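Local coordinates for protein formate dehydrogenase (Pyrobaculum aerophilum, PDB 1QP8) that probably reduces glyoxylate or hydroxypyruvate with NADPH or NADH, as other D-isomer specific 2-hydroxyacid dehydrogenases do, at residues A[66-77]-A[292-300]. Residues are numbered along the deposited sequence; the frame is centred on the assembly and turned at random.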
loop_
_atom_site.group_PDB
_atom_site.type_symbol
_atom_site.label_atom_id
_atom_site.label_comp_id
_atom_site.label_asym_id
_atom_site.label_seq_id
_atom_site.Cartn_x
_atom_site.Cartn_y
_atom_site.Cartn_z
ATOM N N TRP A 66 -14.793 10.814 31.750
ATOM C CA TRP A 66 -14.840 12.264 31.604
ATOM C C TRP A 66 -15.846 12.914 32.540
ATOM O O TRP A 66 -15.496 13.826 33.289
ATOM C CB TRP A 66 -15.145 12.668 30.156
ATOM C CG TRP A 66 -13.932 12.646 29.297
ATOM C CD1 TRP A 66 -13.742 11.909 28.164
ATOM C CD2 TRP A 66 -12.702 13.368 29.513
ATOM N NE1 TRP A 66 -12.471 12.119 27.662
ATOM C CE2 TRP A 66 -11.814 13.011 28.473
ATOM C CE3 TRP A 66 -12.276 14.273 30.494
ATOM C CZ2 TRP A 66 -10.513 13.532 28.374
ATOM C CZ3 TRP A 66 -10.981 14.791 30.402
ATOM C CH2 TRP A 66 -10.113 14.416 29.346
ATOM N N GLU A 67 -17.087 12.449 32.518
ATOM C CA GLU A 67 -18.088 13.040 33.386
ATOM C C GLU A 67 -17.849 12.616 34.826
ATOM O O GLU A 67 -18.525 13.081 35.741
ATOM C CB GLU A 67 -19.511 12.664 32.939
ATOM C CG GLU A 67 -19.984 11.252 33.275
ATOM C CD GLU A 67 -19.417 10.179 32.353
ATOM O OE1 GLU A 67 -19.405 10.393 31.121
ATOM O OE2 GLU A 67 -18.996 9.112 32.860
ATOM N N SER A 68 -16.872 11.737 35.031
ATOM C CA SER A 68 -16.568 11.279 36.381
ATOM C C SER A 68 -15.152 11.642 36.804
ATOM O O SER A 68 -14.728 11.304 37.906
ATOM C CB SER A 68 -16.777 9.765 36.491
ATOM O OG SER A 68 -18.142 9.461 36.717
ATOM N N ILE A 69 -14.432 12.326 35.920
ATOM C CA ILE A 69 -13.070 12.757 36.197
ATOM C C ILE A 69 -13.106 14.190 36.696
ATOM O O ILE A 69 -13.453 15.098 35.944
ATOM C CB ILE A 69 -12.179 12.774 34.932
ATOM C CG1 ILE A 69 -12.040 11.370 34.356
ATOM C CG2 ILE A 69 -10.811 13.376 35.268
ATOM C CD1 ILE A 69 -11.424 11.355 32.971
ATOM N N PRO A 70 -12.746 14.413 37.965
ATOM C CA PRO A 70 -12.752 15.787 38.494
ATOM C C PRO A 70 -12.068 16.719 37.484
ATOM O O PRO A 70 -11.017 16.398 36.951
ATOM C CB PRO A 70 -11.985 15.646 39.801
ATOM C CG PRO A 70 -12.388 14.239 40.260
ATOM C CD PRO A 70 -12.320 13.437 38.980
ATOM N N PRO A 71 -12.670 17.878 37.208
ATOM C CA PRO A 71 -12.197 18.902 36.264
ATOM C C PRO A 71 -10.750 19.378 36.349
ATOM O O PRO A 71 -10.274 20.054 35.442
ATOM C CB PRO A 71 -13.176 20.050 36.486
ATOM C CG PRO A 71 -14.424 19.343 36.893
ATOM C CD PRO A 71 -13.916 18.311 37.864
ATOM N N HIS A 72 -10.055 19.018 37.418
ATOM C CA HIS A 72 -8.675 19.453 37.617
ATOM C C HIS A 72 -7.645 18.349 37.420
ATOM O O HIS A 72 -6.445 18.598 37.545
ATOM C CB HIS A 72 -8.517 19.949 39.042
ATOM C CG HIS A 72 -8.756 18.875 40.052
ATOM N ND1 HIS A 72 -9.962 18.719 40.707
ATOM C CD2 HIS A 72 -7.976 17.846 40.460
ATOM C CE1 HIS A 72 -9.916 17.643 41.465
ATOM N NE2 HIS A 72 -8.721 17.087 41.334
ATOM N N VAL A 73 -8.101 17.138 37.121
ATOM C CA VAL A 73 -7.200 16.011 37.004
ATOM C C VAL A 73 -6.118 15.953 35.950
ATOM O O VAL A 73 -5.161 15.202 36.128
ATOM C CB VAL A 73 -7.996 14.708 36.986
ATOM C CG1 VAL A 73 -7.107 13.524 36.594
ATOM C CG2 VAL A 73 -8.564 14.477 38.375
ATOM N N THR A 74 -6.207 16.717 34.868
ATOM C CA THR A 74 -5.130 16.666 33.856
ATOM C C THR A 74 -4.968 15.274 33.265
ATOM O O THR A 74 -4.400 14.390 33.894
ATOM C CB THR A 74 -3.746 17.022 34.436
ATOM O OG1 THR A 74 -3.867 18.139 35.323
ATOM C CG2 THR A 74 -2.768 17.352 33.313
ATOM N N VAL A 75 -5.434 15.099 32.041
ATOM C CA VAL A 75 -5.369 13.821 31.367
ATOM C C VAL A 75 -4.491 13.930 30.137
ATOM O O VAL A 75 -4.757 14.731 29.249
ATOM C CB VAL A 75 -6.788 13.385 30.934
ATOM C CG1 VAL A 75 -6.719 12.137 30.066
ATOM C CG2 VAL A 75 -7.649 13.131 32.169
ATOM N N ALA A 76 -3.429 13.143 30.076
ATOM C CA ALA A 76 -2.566 13.177 28.897
ATOM C C ALA A 76 -2.699 11.831 28.235
ATOM O O ALA A 76 -2.750 10.803 28.908
ATOM C CB ALA A 76 -1.102 13.413 29.284
ATOM N N GLY A 77 -2.771 11.819 26.918
ATOM C CA GLY A 77 -2.870 10.541 26.252
ATOM C C GLY A 77 -1.607 10.267 25.453
ATOM O O GLY A 77 -0.621 11.009 25.519
ATOM N N ARG A 292 3.521 15.572 27.294
ATOM C CA ARG A 292 2.914 15.762 25.986
ATOM C C ARG A 292 1.472 15.253 25.953
ATOM O O ARG A 292 1.044 14.488 26.824
ATOM C CB ARG A 292 3.734 15.043 24.917
ATOM C CG ARG A 292 5.120 15.612 24.757
ATOM C CD ARG A 292 5.815 15.052 23.531
ATOM N NE ARG A 292 7.050 15.779 23.241
ATOM C CZ ARG A 292 7.860 15.518 22.216
ATOM N NH1 ARG A 292 7.573 14.539 21.364
ATOM N NH2 ARG A 292 8.961 16.241 22.044
ATOM N N ASN A 293 0.714 15.708 24.963
ATOM C CA ASN A 293 -0.649 15.258 24.788
ATOM C C ASN A 293 -1.631 15.552 25.895
ATOM O O ASN A 293 -2.516 14.730 26.169
ATOM C CB ASN A 293 -0.636 13.770 24.531
ATOM C CG ASN A 293 0.132 13.426 23.300
ATOM O OD1 ASN A 293 -0.252 13.817 22.204
ATOM N ND2 ASN A 293 1.230 12.713 23.461
ATOM N N ILE A 294 -1.490 16.705 26.537
ATOM C CA ILE A 294 -2.424 17.060 27.598
ATOM C C ILE A 294 -3.783 17.262 26.927
ATOM O O ILE A 294 -3.912 18.020 25.963
ATOM C CB ILE A 294 -2.016 18.375 28.279
ATOM C CG1 ILE A 294 -0.627 18.228 28.920
ATOM C CG2 ILE A 294 -3.081 18.798 29.270
ATOM C CD1 ILE A 294 -0.580 17.364 30.149
ATOM N N ALA A 295 -4.802 16.581 27.425
ATOM C CA ALA A 295 -6.130 16.710 26.848
ATOM C C ALA A 295 -6.795 18.021 27.219
ATOM O O ALA A 295 -6.628 18.536 28.329
ATOM C CB ALA A 295 -7.004 15.568 27.303
ATOM N N LYS A 296 -7.555 18.554 26.271
ATOM C CA LYS A 296 -8.311 19.782 26.479
ATOM C C LYS A 296 -9.711 19.261 26.820
ATOM O O LYS A 296 -10.462 18.848 25.946
ATOM C CB LYS A 296 -8.323 20.596 25.188
ATOM C CG LYS A 296 -9.102 21.874 25.259
ATOM C CD LYS A 296 -9.061 22.606 23.931
ATOM C CE LYS A 296 -10.016 23.784 23.946
ATOM N NZ LYS A 296 -9.917 24.621 22.723
ATOM N N ARG A 297 -10.044 19.255 28.105
ATOM C CA ARG A 297 -11.328 18.737 28.576
ATOM C C ARG A 297 -12.571 19.109 27.775
ATOM O O ARG A 297 -13.356 18.235 27.430
ATOM C CB ARG A 297 -11.538 19.126 30.041
ATOM C CG ARG A 297 -12.602 18.312 30.754
ATOM C CD ARG A 297 -12.866 18.871 32.144
ATOM N NE ARG A 297 -13.883 18.112 32.865
ATOM C CZ ARG A 297 -13.655 16.971 33.510
ATOM N NH1 ARG A 297 -12.435 16.443 33.542
ATOM N NH2 ARG A 297 -14.655 16.350 34.123
ATOM N N GLU A 298 -12.769 20.386 27.460
ATOM C CA GLU A 298 -13.979 20.749 26.724
ATOM C C GLU A 298 -14.155 20.055 25.374
ATOM O O GLU A 298 -15.259 20.027 24.841
ATOM C CB GLU A 298 -14.090 22.261 26.538
ATOM C CG GLU A 298 -13.134 22.862 25.548
ATOM C CD GLU A 298 -13.478 24.307 25.269
ATOM O OE1 GLU A 298 -12.741 24.974 24.510
ATOM O OE2 GLU A 298 -14.501 24.773 25.814
ATOM N N ASP A 299 -13.079 19.501 24.820
ATOM C CA ASP A 299 -13.188 18.784 23.553
ATOM C C ASP A 299 -14.079 17.573 23.770
ATOM O O ASP A 299 -14.655 17.057 22.827
ATOM C CB ASP A 299 -11.824 18.317 23.047
ATOM C CG ASP A 299 -11.071 19.408 22.316
ATOM O OD1 ASP A 299 -11.674 20.474 22.047
ATOM O OD2 ASP A 299 -9.876 19.198 22.000
ATOM N N TYR A 300 -14.196 17.130 25.017
ATOM C CA TYR A 300 -15.038 15.988 25.334
ATOM C C TYR A 300 -16.137 16.418 26.288
ATOM O O TYR A 300 -17.069 15.658 26.547
ATOM C CB TYR A 300 -14.229 14.867 25.994
ATOM C CG TYR A 300 -12.927 14.546 25.298
ATOM C CD1 TYR A 300 -11.799 15.343 25.491
ATOM C CD2 TYR A 300 -12.831 13.471 24.415
ATOM C CE1 TYR A 300 -10.621 15.083 24.825
ATOM C CE2 TYR A 300 -11.649 13.206 23.740
ATOM C CZ TYR A 300 -10.551 14.018 23.949
ATOM O OH TYR A 300 -9.378 13.777 23.273
#
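Trp66 and Tyr300 lie in an offset stack, the phenol ring against the five-membered ring of the indole, with centroids 4.5 Å apart and planes only 15° from parallel. Tyr300 CB sits over the same indole ring in a CH-pi contact, 3.7 Å from its centroid. A wide indole suits this place because it offers a second face to Ile69 CD1 and an edge to Ala295 CB and Arg297, while its NE1 is hydrogen-bonded to Leu61 O.

Beside the rings, Arg297 reaches back along the loop of 66-71. With CG anti to the backbone N (chi1 -162°) and the chain extended as far as NE, its guanidinium arrives at the turn, where NH2 donates to Ile69 O and NH1 adds a weak bond to the same oxygen. Pro71 CA rests over the centre of one guanidinium face.

Farther along, backbones take over: Ala295 N donates to Val75 O at 2.6 Å, and Gly77 N to Asn293 O at 3.0 Å, two bonds that flank Ala76 and make a single bridge between Ala76 and Ile294. Strand 75-76, whose Ala76 pairs with Ile54 and Val56, thus uses Val75 and Gly77 to bond the C-terminal segment. The small methyl of Ala295 touches both Trp66 CH2 and Val75 CB.

The outer side is looser: Ile294 CD1 merely touches Thr74 CG2, at 3.8 Å, and Ala76 CB, while the exposed Lys296 and Glu298 form a salt bridge with each other. Aromatic stacking, backbone bonds and a charged group held by a carbonyl are together consistent with a C-terminal segment fastened to the loop and strand of 66-77, apart from the six-stranded nucleotide-binding sheet, with Tyr300 beside the cofactor-binding Asn185.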